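Local coordinates for protein DOA1 (Saccharomyces cerevisiae, PDB 3ODT) that probably binds ubiquitin through a WD40 beta propeller and helps to regulate the turnover of F-box proteins, at residues A[205-210]-A[226-231]; A[219-224]-A[249-254]; A[238-243]-A[270-275]; A[245-250]-A[259-264]; A[277-282]-A[289-294]. One frame throughout, in Å; residues are numbered along the deposited sequence. Where two conformers were deposited one is given.

Overall arrangement
The five contacts run round one side of a seven-bladed WD40 propeller of four-stranded antiparallel blades. Contacts 1 and 2 join the blade 187-222 to the next blade, 228-263, with centres about 9 Å apart and segments alternating along the chain. Contact 4 lies within blade 228-263, as the hairpin of its two outer strands, and is nested inside the loop closed by contact 3, which carries this blade onto strand 269-274 of the last one. Contact 5, last in order and about 20 Å between centres from contact 1, is a hairpin of that last blade, which strand 9-14 completes. Contacts 1 to 3 pack one blade on the next, while contacts 4 and 5 pair strands inside a blade.

Contact 1. Residues A[205-210]-A[226-231]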
# COMPACT_ATOMS: atom_id res chain seq x y z
N GLY A 205 0.29 3.94 16.58
CA GLY A 205 -0.64 5.01 16.29
C GLY A 205 -0.03 6.23 15.63
O GLY A 205 -0.75 7.17 15.36
N LEU A 206 1.26 6.20 15.34
CA LEU A 206 1.99 7.38 14.89
C LEU A 206 2.46 7.21 13.45
O LEU A 206 2.69 6.10 12.98
CB LEU A 206 3.22 7.65 15.80
CG LEU A 206 2.91 7.86 17.28
CD1 LEU A 206 4.16 7.96 18.14
CD2 LEU A 206 2.04 9.12 17.44
N ILE A 207 2.62 8.35 12.79
CA ILE A 207 3.28 8.49 11.51
C ILE A 207 4.44 9.42 11.77
O ILE A 207 4.29 10.37 12.51
CB ILE A 207 2.35 9.13 10.48
CG1 ILE A 207 1.02 8.36 10.42
CG2 ILE A 207 3.04 9.25 9.14
CD1 ILE A 207 -0.11 9.16 9.79
N LYS A 208 5.59 9.11 11.21
CA LYS A 208 6.78 9.92 11.40
C LYS A 208 7.54 10.16 10.08
O LYS A 208 7.68 9.25 9.25
CB LYS A 208 7.71 9.26 12.43
CG LYS A 208 7.07 9.10 13.77
CD LYS A 208 8.04 8.70 14.87
CE LYS A 208 7.30 8.35 16.13
NZ LYS A 208 8.20 8.19 17.30
N LEU A 209 8.04 11.39 9.93
CA LEU A 209 8.93 11.77 8.84
C LEU A 209 10.36 11.65 9.36
O LEU A 209 10.68 12.18 10.43
CB LEU A 209 8.63 13.21 8.44
CG LEU A 209 9.58 13.81 7.41
CD1 LEU A 209 9.47 13.11 6.06
CD2 LEU A 209 9.28 15.27 7.27
N VAL A 210 11.19 10.92 8.63
CA VAL A 210 12.52 10.55 9.08
C VAL A 210 13.59 10.92 8.05
O VAL A 210 13.42 10.73 6.84
CB VAL A 210 12.57 9.00 9.33
CG1 VAL A 210 13.93 8.58 9.89
CG2 VAL A 210 11.45 8.58 10.30
N SER A 226 -5.68 4.14 17.00
CA SER A 226 -5.30 2.73 17.00
C SER A 226 -4.12 2.53 16.07
O SER A 226 -3.35 3.45 15.82
CB SER A 226 -6.48 1.86 16.56
OG SER A 226 -6.32 0.52 17.00
N PHE A 227 -3.98 1.31 15.55
CA PHE A 227 -2.92 1.01 14.61
C PHE A 227 -3.07 1.82 13.32
O PHE A 227 -4.20 2.02 12.82
CB PHE A 227 -2.94 -0.46 14.22
CG PHE A 227 -3.02 -1.39 15.35
CD1 PHE A 227 -2.42 -1.10 16.55
CD2 PHE A 227 -3.76 -2.54 15.24
CE1 PHE A 227 -2.51 -1.96 17.61
CE2 PHE A 227 -3.86 -3.40 16.31
CZ PHE A 227 -3.24 -3.11 17.49
N VAL A 228 -1.94 2.22 12.76
CA VAL A 228 -1.93 2.85 11.45
C VAL A 228 -1.43 1.81 10.44
O VAL A 228 -0.30 1.32 10.56
CB VAL A 228 -1.08 4.13 11.40
CG1 VAL A 228 -1.32 4.83 10.08
CG2 VAL A 228 -1.39 5.04 12.57
N TYR A 229 -2.27 1.47 9.46
CA TYR A 229 -1.96 0.39 8.53
C TYR A 229 -1.33 0.82 7.21
O TYR A 229 -0.60 0.04 6.61
CB TYR A 229 -3.23 -0.38 8.19
CG TYR A 229 -3.88 -1.09 9.36
CD1 TYR A 229 -3.13 -1.84 10.26
CD2 TYR A 229 -5.24 -1.02 9.57
CE1 TYR A 229 -3.72 -2.50 11.31
CE2 TYR A 229 -5.85 -1.71 10.61
CZ TYR A 229 -5.07 -2.42 11.49
OH TYR A 229 -5.66 -3.09 12.51
N CYS A 230 -1.62 2.04 6.75
CA CYS A 230 -1.21 2.40 5.40
C CYS A 230 -1.01 3.90 5.36
O CYS A 230 -1.74 4.62 6.04
CB CYS A 230 -2.29 1.99 4.39
SG CYS A 230 -1.78 2.20 2.65
N ILE A 231 0.00 4.35 4.61
CA ILE A 231 0.24 5.74 4.30
C ILE A 231 0.64 5.85 2.83
O ILE A 231 1.28 4.97 2.28
CB ILE A 231 1.36 6.36 5.15
CG1 ILE A 231 2.58 5.45 5.19
CG2 ILE A 231 0.87 6.63 6.55
CD1 ILE A 231 3.77 5.98 5.94
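I207 of strand 206-210 meets V228 and I231 of the strand 228-231 through its longer branch. Its CB and the short branch CG2 stay on the side of its own sheet, against the side chain of Y221. The other branch turns to the new blade: I207 CG1 packs on V228 CG1 at 4.2 Å, and a nearly straight chain (chi2 161°) carries I207 CD1 on to I231 CG2, also 4.2 Å away, beside the indole of W251. Isoleucine suits the place because it can face its own sheet and the next at once. These are neighbouring blades of the WD40 propeller, the third strand of one against the innermost strand of the other; no hydrogen bond links the two segments, and their directions differ by 39°. V228 has CG1 opposite its backbone N, which leaves V228 CG2 to press on the carbonyl carbon, C, of G205 at 3.6 Å. The close approach continues where G205 CA meets S226 O at 3.2 Å, a CA-H...O contact. At the backbone angles of G205 a side chain would jam against the carbonyl of the residue before, and it would also lie close to S226 O, hence the glycine. Further along, Y229 and C230 form a classic beta bulge opposite C242.

Contact 2. Residues A[219-224]-A[249-254]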
# COMPACT_ATOMS: atom_id res chain seq x y z
N ARG A 219 9.45 14.97 12.08
CA ARG A 219 8.09 15.35 12.40
C ARG A 219 7.32 14.12 12.78
O ARG A 219 7.54 13.05 12.22
CB ARG A 219 7.44 16.02 11.19
CG ARG A 219 6.06 16.67 11.47
CD ARG A 219 5.69 17.77 10.44
NE ARG A 219 6.64 18.88 10.48
CZ ARG A 219 7.61 19.09 9.58
NH1 ARG A 219 7.72 18.30 8.53
NH2 ARG A 219 8.47 20.09 9.72
N THR A 220 6.42 14.29 13.73
CA THR A 220 5.51 13.24 14.15
C THR A 220 4.07 13.73 13.91
O THR A 220 3.72 14.86 14.22
CB THR A 220 5.72 12.90 15.63
OG1 THR A 220 7.06 12.45 15.84
CG2 THR A 220 4.79 11.82 16.07
N TYR A 221 3.26 12.86 13.31
CA TYR A 221 1.87 13.17 13.00
C TYR A 221 0.98 12.32 13.89
O TYR A 221 0.84 11.11 13.68
CB TYR A 221 1.58 12.90 11.51
CG TYR A 221 2.63 13.49 10.56
CD1 TYR A 221 3.82 12.81 10.28
CD2 TYR A 221 2.42 14.72 9.93
CE1 TYR A 221 4.78 13.34 9.44
CE2 TYR A 221 3.39 15.27 9.08
CZ TYR A 221 4.56 14.55 8.84
OH TYR A 221 5.48 15.05 7.97
N GLU A 222 0.45 12.97 14.92
CA GLU A 222 -0.29 12.31 15.99
C GLU A 222 -1.79 12.52 15.85
O GLU A 222 -2.26 13.62 15.58
CB GLU A 222 0.16 12.90 17.34
CG GLU A 222 -0.50 12.29 18.56
CD GLU A 222 0.32 12.51 19.83
OE1 GLU A 222 1.15 13.45 19.85
OE2 GLU A 222 0.15 11.73 20.80
N GLY A 223 -2.55 11.44 16.05
CA GLY A 223 -4.00 11.56 16.09
C GLY A 223 -4.74 10.24 15.91
O GLY A 223 -5.79 10.05 16.50
N HIS A 224 -4.21 9.32 15.12
CA HIS A 224 -4.86 8.02 15.03
C HIS A 224 -4.98 7.39 16.41
O HIS A 224 -4.06 7.47 17.22
CB HIS A 224 -4.11 7.07 14.11
CG HIS A 224 -4.41 7.25 12.67
ND1 HIS A 224 -5.61 6.87 12.13
CD2 HIS A 224 -3.66 7.73 11.66
CE1 HIS A 224 -5.59 7.13 10.83
NE2 HIS A 224 -4.41 7.63 10.52
N ARG A 249 -7.12 9.79 7.12
CA ARG A 249 -6.71 11.11 7.55
C ARG A 249 -5.81 11.75 6.52
O ARG A 249 -5.02 11.06 5.88
CB ARG A 249 -6.04 11.07 8.92
CG ARG A 249 -6.98 10.56 9.97
CD ARG A 249 -6.35 10.55 11.34
NE ARG A 249 -7.23 9.92 12.33
CZ ARG A 249 -7.53 10.41 13.52
NH1 ARG A 249 -7.11 11.60 13.91
NH2 ARG A 249 -8.30 9.68 14.32
N ILE A 250 -5.91 13.06 6.39
CA ILE A 250 -5.09 13.79 5.45
C ILE A 250 -4.28 14.80 6.24
O ILE A 250 -4.86 15.52 7.05
CB ILE A 250 -5.94 14.51 4.37
CG1 ILE A 250 -6.70 13.47 3.53
CG2 ILE A 250 -5.08 15.34 3.43
CD1 ILE A 250 -8.15 13.39 3.82
N TRP A 251 -2.96 14.83 6.03
CA TRP A 251 -2.05 15.68 6.81
C TRP A 251 -1.17 16.56 5.92
O TRP A 251 -0.77 16.19 4.81
CB TRP A 251 -1.09 14.82 7.63
CG TRP A 251 -1.65 13.65 8.35
CD1 TRP A 251 -2.00 12.46 7.80
CD2 TRP A 251 -1.88 13.52 9.77
NE1 TRP A 251 -2.44 11.59 8.79
CE2 TRP A 251 -2.38 12.23 10.00
CE3 TRP A 251 -1.72 14.39 10.85
CZ2 TRP A 251 -2.71 11.76 11.28
CZ3 TRP A 251 -2.07 13.93 12.13
CH2 TRP A 251 -2.55 12.62 12.33
N SER A 252 -0.81 17.73 6.43
CA SER A 252 0.27 18.49 5.85
C SER A 252 1.59 17.83 6.21
O SER A 252 1.95 17.73 7.37
CB SER A 252 0.28 19.91 6.39
OG SER A 252 1.50 20.53 6.07
N LYS A 253 2.32 17.36 5.20
CA LYS A 253 3.62 16.76 5.45
C LYS A 253 4.56 17.82 6.00
O LYS A 253 5.32 17.55 6.92
CB LYS A 253 4.16 16.16 4.15
CG LYS A 253 5.56 15.61 4.25
CD LYS A 253 6.55 16.65 3.84
CE LYS A 253 7.87 16.02 3.43
NZ LYS A 253 8.88 17.08 3.30
N GLU A 254 4.47 19.02 5.45
CA GLU A 254 5.40 20.10 5.81
C GLU A 254 5.20 20.68 7.21
O GLU A 254 6.15 21.11 7.84
CB GLU A 254 5.29 21.23 4.79
CG GLU A 254 5.68 20.80 3.37
CD GLU A 254 7.16 20.48 3.24
OE1 GLU A 254 7.95 20.86 4.12
OE2 GLU A 254 7.53 19.83 2.23
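The W251 indole carries Y221 CB over one face, a CH-pi contact 3.8 Å from the centroid of the six-membered ring, while E222 O lies at its edge, 3.4 Å from W251 CH2. The tyrosine ring then turns its own edge to the indole face, an offset edge-to-face pair with centroids of the Y221 ring and the W251 five-membered ring 5.9 Å apart and planes at 70°. On the H224 imidazole sits R249 CD, 3.6 Å from the ring centroid, and the guanidinium beyond lays one face over the backbone of G223 and H224. The straight arginine chain (chi3 -174°) slides past the histidine to get there. G223 must be bare: a CB would jam against R249 NH1 and W251 CH2. H224 and W251 belong to the tetrad characteristic of WD40 repeats: H224 NE2 and W251 NE1 both bond S241 OG, and D245 completes it through a weak bond to H224 ND1. The polar end of R249 is held by T247 OG1 at NE and by a salt bridge to D245 whose hydrogen bond is weak. With a leucine in place of R249, D245 would probably lose its charged mate and the G223 peptide its flat cover. At the far end Y221 OH donates to K253 O at 2.7 Å, in the carbonyl plane and on a lone pair. The same oxygen takes a weak bond from R219 NH1 (3.0 Å, 125°), whose guanidinium has E254 O over the centre of one face.

Contact 3. Residues A[238-243]-A[270-275]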
# COMPACT_ATOMS: atom_id res chain seq x y z
N ASP A 238 0.93 16.02 0.41
CA ASP A 238 0.26 15.75 1.68
C ASP A 238 0.25 14.25 1.94
O ASP A 238 0.38 13.43 0.99
CB ASP A 238 -1.20 16.20 1.66
CG ASP A 238 -1.39 17.70 1.73
OD1 ASP A 238 -0.42 18.45 1.96
OD2 ASP A 238 -2.57 18.13 1.55
N ILE A 239 0.09 13.87 3.19
CA ILE A 239 0.07 12.47 3.56
C ILE A 239 -1.38 12.02 3.71
O ILE A 239 -2.20 12.73 4.31
CB ILE A 239 0.79 12.24 4.91
CG1 ILE A 239 2.23 12.76 4.87
CG2 ILE A 239 0.70 10.77 5.31
CD1 ILE A 239 2.87 12.84 6.25
N VAL A 240 -1.71 10.87 3.14
CA VAL A 240 -2.96 10.21 3.46
C VAL A 240 -2.66 8.93 4.25
O VAL A 240 -1.76 8.16 3.88
CB VAL A 240 -3.80 9.88 2.22
CG1 VAL A 240 -3.10 8.93 1.29
CG2 VAL A 240 -5.12 9.30 2.65
N SER A 241 -3.35 8.74 5.34
CA SER A 241 -3.17 7.57 6.19
C SER A 241 -4.52 6.95 6.52
O SER A 241 -5.56 7.60 6.40
CB SER A 241 -2.48 7.96 7.49
OG SER A 241 -3.28 8.84 8.30
N CYS A 242 -4.49 5.70 6.96
CA CYS A 242 -5.68 5.04 7.43
C CYS A 242 -5.34 3.95 8.42
O CYS A 242 -4.21 3.46 8.48
CB CYS A 242 -6.47 4.45 6.26
SG CYS A 242 -5.70 3.04 5.44
N GLY A 243 -6.33 3.54 9.21
CA GLY A 243 -6.08 2.48 10.15
C GLY A 243 -7.27 1.94 10.92
O GLY A 243 -8.43 1.98 10.50
N TRP A 270 -8.05 -0.71 5.82
CA TRP A 270 -6.81 -1.43 5.53
C TRP A 270 -5.84 -0.73 4.60
O TRP A 270 -4.63 -0.94 4.70
CB TRP A 270 -7.12 -2.81 4.97
CG TRP A 270 -7.83 -3.67 5.92
CD1 TRP A 270 -9.10 -4.15 5.81
CD2 TRP A 270 -7.31 -4.17 7.16
NE1 TRP A 270 -9.41 -4.91 6.91
CE2 TRP A 270 -8.33 -4.93 7.75
CE3 TRP A 270 -6.10 -4.01 7.82
CZ2 TRP A 270 -8.17 -5.56 8.98
CZ3 TRP A 270 -5.93 -4.65 9.05
CH2 TRP A 270 -6.97 -5.39 9.62
N SER A 271 -6.38 0.01 3.64
CA SER A 271 -5.54 0.48 2.55
C SER A 271 -6.09 1.75 1.91
O SER A 271 -7.31 1.96 1.81
CB SER A 271 -5.46 -0.62 1.48
OG SER A 271 -4.61 -0.23 0.40
N VAL A 272 -5.16 2.62 1.54
CA VAL A 272 -5.44 3.77 0.69
C VAL A 272 -4.44 3.84 -0.45
O VAL A 272 -3.30 3.33 -0.35
CB VAL A 272 -5.36 5.10 1.46
CG1 VAL A 272 -6.54 5.23 2.43
CG2 VAL A 272 -4.05 5.19 2.26
N ASP A 273 -4.88 4.43 -1.55
CA ASP A 273 -3.99 4.81 -2.63
C ASP A 273 -4.54 6.08 -3.25
O ASP A 273 -5.68 6.44 -3.01
CB ASP A 273 -3.86 3.69 -3.67
CG ASP A 273 -2.57 3.81 -4.51
OD1 ASP A 273 -1.55 4.18 -3.94
OD2 ASP A 273 -2.57 3.50 -5.69
N CYS A 274 -3.67 6.75 -4.01
CA CYS A 274 -3.94 8.06 -4.60
C CYS A 274 -3.90 8.02 -6.15
O CYS A 274 -2.89 7.62 -6.75
CB CYS A 274 -2.92 9.09 -4.09
SG CYS A 274 -2.89 9.29 -2.25
N MSE A 275 -5.00 8.41 -6.77
CA MSE A 275 -5.02 8.69 -8.20
C MSE A 275 -4.14 9.87 -8.52
O MSE A 275 -3.85 10.71 -7.66
CB MSE A 275 -6.43 9.01 -8.67
CG MSE A 275 -7.10 7.90 -9.42
SE MSE A 275 -8.98 8.31 -9.56
CE MSE A 275 -9.44 7.35 -7.95
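V240 and V272 reach toward each other tip to tip, V240 CG1 standing 4.0 Å from V272 CG2. A chi1 of 62° sets V240 CG1 between its own backbone N and carbonyl carbon, which turns this methyl toward V272. C274 SG also approaches this methyl, but the cysteine has two conformers, so that touch is less certain. On the other side of V272, its CG1 takes C242 SG at 3.8 Å; the same sulfur lies 3.6 Å from S271 N, over the backbone of the facing strand. Small, compact residues fit here, since the two strands run antiparallel (166°) only 6.4 Å apart between axes, with no hydrogen bond between them. The next shell fixes the flanks. S271 OG is bonded to D23 OD1 and V24 N, and K232 NZ bonds V272 O. W270, which with S271 forms a classic beta bulge opposite G283, stacks on Y229 and bonds through NE1 to D20, one of the calcium ligands. This buried layer lies near the middle of the WD40 propeller, between neighbouring blades: strand 239-243 is held by 228-233 and 247-251 in its own sheet, and strand 269-274 is the innermost strand of the last blade, hydrogen-bonded there to strand 280-284.

Contact 4. Residues A[245-250]-A[259-264]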
# COMPACT_ATOMS: atom_id res chain seq x y z
N ASP A 245 -8.66 2.75 13.66
CA ASP A 245 -9.63 3.65 14.31
C ASP A 245 -10.76 4.12 13.39
O ASP A 245 -11.50 5.05 13.73
CB ASP A 245 -8.93 4.83 14.94
CG ASP A 245 -8.32 5.78 13.92
OD1 ASP A 245 -8.45 5.48 12.71
OD2 ASP A 245 -7.78 6.85 14.36
N ARG A 246 -10.92 3.43 12.26
CA ARG A 246 -12.01 3.66 11.31
C ARG A 246 -11.83 4.92 10.49
O ARG A 246 -12.78 5.36 9.82
CB ARG A 246 -13.39 3.65 11.98
CG ARG A 246 -13.57 2.53 13.00
CD ARG A 246 -15.01 2.38 13.43
NE ARG A 246 -15.52 3.46 14.27
CZ ARG A 246 -16.44 4.35 13.90
NH1 ARG A 246 -16.92 4.38 12.66
NH2 ARG A 246 -16.86 5.26 14.77
N THR A 247 -10.64 5.50 10.52
CA THR A 247 -10.44 6.77 9.85
C THR A 247 -9.45 6.69 8.68
O THR A 247 -8.50 5.89 8.65
CB THR A 247 -9.98 7.91 10.80
OG1 THR A 247 -8.62 7.71 11.22
CG2 THR A 247 -10.94 8.07 12.00
N VAL A 248 -9.70 7.60 7.73
CA VAL A 248 -8.74 8.04 6.72
C VAL A 248 -8.40 9.46 7.09
O VAL A 248 -9.30 10.26 7.37
CB VAL A 248 -9.36 8.00 5.30
CG1 VAL A 248 -8.37 8.56 4.29
CG2 VAL A 248 -9.74 6.57 4.94
N ARG A 249 -7.12 9.79 7.12
CA ARG A 249 -6.71 11.11 7.55
C ARG A 249 -5.81 11.75 6.52
O ARG A 249 -5.02 11.06 5.88
CB ARG A 249 -6.04 11.07 8.92
CG ARG A 249 -6.98 10.56 9.97
CD ARG A 249 -6.35 10.55 11.34
NE ARG A 249 -7.23 9.92 12.33
CZ ARG A 249 -7.53 10.41 13.52
NH1 ARG A 249 -7.11 11.60 13.91
NH2 ARG A 249 -8.30 9.68 14.32
N ILE A 250 -5.91 13.06 6.39
CA ILE A 250 -5.09 13.79 5.45
C ILE A 250 -4.28 14.80 6.24
O ILE A 250 -4.86 15.52 7.05
CB ILE A 250 -5.94 14.51 4.37
CG1 ILE A 250 -6.70 13.47 3.53
CG2 ILE A 250 -5.08 15.34 3.43
CD1 ILE A 250 -8.15 13.39 3.82
N LYS A 259 -5.46 17.90 8.36
CA LYS A 259 -6.35 18.67 7.48
C LYS A 259 -7.78 18.12 7.46
O LYS A 259 -8.74 18.90 7.32
CB LYS A 259 -5.78 18.69 6.06
CG LYS A 259 -4.41 19.37 5.91
CD LYS A 259 -4.01 19.40 4.44
CE LYS A 259 -2.78 20.21 4.18
NZ LYS A 259 -2.80 20.64 2.76
N GLN A 260 -7.92 16.80 7.54
CA GLN A 260 -9.24 16.19 7.50
C GLN A 260 -9.20 14.81 8.15
O GLN A 260 -8.20 14.07 8.03
CB GLN A 260 -9.77 16.07 6.07
CG GLN A 260 -11.18 15.61 5.99
CD GLN A 260 -11.71 15.61 4.58
OE1 GLN A 260 -10.96 15.83 3.63
NE2 GLN A 260 -12.99 15.33 4.42
N VAL A 261 -10.28 14.48 8.84
CA VAL A 261 -10.52 13.12 9.33
C VAL A 261 -11.83 12.65 8.74
O VAL A 261 -12.87 13.27 8.93
CB VAL A 261 -10.62 13.08 10.85
CG1 VAL A 261 -10.95 11.66 11.35
CG2 VAL A 261 -9.36 13.60 11.48
N ILE A 262 -11.74 11.55 8.02
CA ILE A 262 -12.90 10.88 7.44
C ILE A 262 -13.15 9.59 8.23
O ILE A 262 -12.28 8.72 8.34
CB ILE A 262 -12.66 10.50 5.97
CG1 ILE A 262 -12.43 11.74 5.11
CG2 ILE A 262 -13.83 9.73 5.39
CD1 ILE A 262 -11.85 11.46 3.75
N THR A 263 -14.31 9.50 8.84
CA THR A 263 -14.67 8.37 9.66
C THR A 263 -15.66 7.52 8.89
O THR A 263 -16.65 8.02 8.38
CB THR A 263 -15.27 8.81 10.98
OG1 THR A 263 -14.33 9.62 11.68
CG2 THR A 263 -15.61 7.59 11.83
N LEU A 264 -15.34 6.24 8.78
CA LEU A 264 -16.16 5.29 8.02
C LEU A 264 -16.76 4.21 8.91
O LEU A 264 -16.17 3.88 9.94
CB LEU A 264 -15.28 4.62 6.97
CG LEU A 264 -14.70 5.58 5.91
CD1 LEU A 264 -13.78 4.85 5.00
CD2 LEU A 264 -15.79 6.22 5.09
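V248 and I262 meet CB to CB at 4.2 Å, the middle of an apolar face to which I250 adds CD1, 4.2 Å from I262 CD1. These branched residues turn to the next blade, against V282, I280 and F292. Their backbones are bonded both ways, V248 N to I262 O at 2.9 Å and I262 N to V248 O at 2.8 Å, and T247-T263 and R249-V261 are the non-hydrogen-bonded pairs between. The two strands form the outer hairpin of a WD40 blade; near its turn K259 and Q260 both face I250, a classic beta bulge, with K259 N 2.8 Å from I250 O. On the opposite face T247 CG2 touches V261 CG1 at 3.6 Å, and V261 lies over one face of the R249 guanidinium. The threonine hydroxyl is the hinge of a small network: chi1 72° puts T247 OG1 where it receives R249 NE in the guanidinium plane (2.8 Å, 163°) and gives a proton to D245 OD1 at 2.7 Å. That oxygen also takes T247 N, an Asx turn, so two donors grip it from one face. At the exposed end R246 O accepts L264 N, and R246 NH1 bonds L264 O from above the carbonyl plane.

Contact 5. Residues A[277-282]-A[289-294]; sequences NGDIIV and VRIFSQ
I280 pairs with F292 and V282 with R290 as antiparallel hydrogen-bonded pairs, with I281 and I291 a non-hydrogen-bonded pair between, and the strand axes lie at 160°. On the face of I280 and V282, V282 CG2 rests on F292 CD1 at 3.9 Å, the two side chains crossing at a slant, and the phenylalanine goes on to meet I262 and L264 of the preceding blade. On the other face I281 CG2 and V289 CG1 lie side by side, 3.8 Å apart, pointing the same way. Beta-branched residues dominate, as suits extended strands buried on both sides. At the open end of the hairpin D279, with CG beside its backbone N (chi1 -74°), swings its carboxylate to S293, whose OG donates to D279 OD1 at 2.8 Å from above the carboxylate plane. Its OD2 forms a salt bridge with R298. An alanine in place of D279 is likely to leave R298 without this charged mate and the S293 hydroxyl without its acceptor, held then by E295 N. N277 OD1 accepts D279 N at 3.0 Å, an Asx turn that sets up the bend, and at G278 a side chain would strike the preceding carbonyl. Strand 289-293 is also bonded to strand 9-14 from the chain's start, I291 to S11 and A12: the velcro closure by which WD40 propellers seal their ring.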
# COMPACT_ATOMS: atom_id res chain seq x y z
N ASN A 277 -5.03 12.38 -10.10
CA ASN A 277 -5.84 13.59 -10.05
C ASN A 277 -6.13 14.01 -8.61
O ASN A 277 -6.91 14.92 -8.37
CB ASN A 277 -7.13 13.42 -10.84
CG ASN A 277 -8.03 12.34 -10.29
OD1 ASN A 277 -7.80 11.80 -9.22
ND2 ASN A 277 -9.04 12.01 -11.04
N GLY A 278 -5.53 13.30 -7.66
CA GLY A 278 -5.70 13.59 -6.26
C GLY A 278 -6.78 12.78 -5.54
O GLY A 278 -6.87 12.83 -4.33
N ASP A 279 -7.62 12.06 -6.27
CA ASP A 279 -8.67 11.30 -5.62
C ASP A 279 -8.08 10.19 -4.77
O ASP A 279 -7.02 9.65 -5.09
CB ASP A 279 -9.67 10.74 -6.64
CG ASP A 279 -10.59 11.81 -7.21
OD1 ASP A 279 -10.33 13.02 -7.04
OD2 ASP A 279 -11.61 11.41 -7.85
N ILE A 280 -8.77 9.86 -3.70
CA ILE A 280 -8.29 8.87 -2.74
C ILE A 280 -9.13 7.60 -2.82
O ILE A 280 -10.36 7.67 -2.80
CB ILE A 280 -8.31 9.42 -1.29
CG1 ILE A 280 -7.32 10.58 -1.16
CG2 ILE A 280 -7.94 8.31 -0.34
CD1 ILE A 280 -7.45 11.36 0.14
N ILE A 281 -8.46 6.46 -2.98
CA ILE A 281 -9.10 5.15 -3.01
C ILE A 281 -8.89 4.51 -1.64
O ILE A 281 -7.80 4.59 -1.07
CB ILE A 281 -8.47 4.23 -4.06
CG1 ILE A 281 -8.29 4.95 -5.39
CG2 ILE A 281 -9.29 2.97 -4.20
CD1 ILE A 281 -7.25 4.32 -6.32
N VAL A 282 -9.95 3.88 -1.12
CA VAL A 282 -9.97 3.34 0.23
C VAL A 282 -10.53 1.91 0.24
O VAL A 282 -11.60 1.66 -0.31
CB VAL A 282 -10.84 4.21 1.18
CG1 VAL A 282 -10.75 3.70 2.61
CG2 VAL A 282 -10.45 5.66 1.09
N VAL A 289 -14.83 -0.84 -1.45
CA VAL A 289 -13.89 0.15 -1.93
C VAL A 289 -14.65 1.48 -2.02
O VAL A 289 -15.81 1.52 -2.44
CB VAL A 289 -13.34 -0.27 -3.32
CG1 VAL A 289 -12.45 0.81 -3.86
CG2 VAL A 289 -12.60 -1.61 -3.25
N ARG A 290 -14.00 2.56 -1.62
CA ARG A 290 -14.58 3.90 -1.78
C ARG A 290 -13.59 4.82 -2.49
O ARG A 290 -12.39 4.61 -2.42
CB ARG A 290 -14.95 4.51 -0.42
CG ARG A 290 -16.09 3.81 0.32
CD ARG A 290 -16.22 4.48 1.67
NE ARG A 290 -17.36 4.01 2.45
CZ ARG A 290 -17.37 2.91 3.20
NH1 ARG A 290 -16.32 2.09 3.24
NH2 ARG A 290 -18.45 2.62 3.92
N ILE A 291 -14.12 5.79 -3.23
CA ILE A 291 -13.30 6.82 -3.85
C ILE A 291 -13.78 8.14 -3.29
O ILE A 291 -14.99 8.37 -3.22
CB ILE A 291 -13.43 6.79 -5.36
CG1 ILE A 291 -12.95 5.43 -5.88
CG2 ILE A 291 -12.64 7.90 -5.98
CD1 ILE A 291 -13.14 5.28 -7.31
N PHE A 292 -12.84 8.94 -2.82
CA PHE A 292 -13.12 10.30 -2.34
C PHE A 292 -12.45 11.32 -3.26
O PHE A 292 -11.39 11.04 -3.80
CB PHE A 292 -12.57 10.46 -0.91
CG PHE A 292 -13.37 9.72 0.11
CD1 PHE A 292 -13.14 8.38 0.33
CD2 PHE A 292 -14.35 10.37 0.83
CE1 PHE A 292 -13.90 7.68 1.26
CE2 PHE A 292 -15.12 9.67 1.75
CZ PHE A 292 -14.90 8.34 1.96
N SER A 293 -13.06 12.50 -3.39
CA SER A 293 -12.54 13.54 -4.25
C SER A 293 -12.73 14.91 -3.63
O SER A 293 -13.69 15.15 -2.90
CB SER A 293 -13.25 13.49 -5.60
OG SER A 293 -12.66 14.39 -6.51
N GLN A 294 -11.80 15.81 -3.95
CA GLN A 294 -11.95 17.22 -3.62
C GLN A 294 -12.79 17.93 -4.68
O GLN A 294 -13.22 19.07 -4.46
CB GLN A 294 -10.58 17.88 -3.52
CG GLN A 294 -9.82 17.46 -2.29
CD GLN A 294 -8.50 18.16 -2.20
OE1 GLN A 294 -7.67 18.02 -3.10
NE2 GLN A 294 -8.29 18.94 -1.13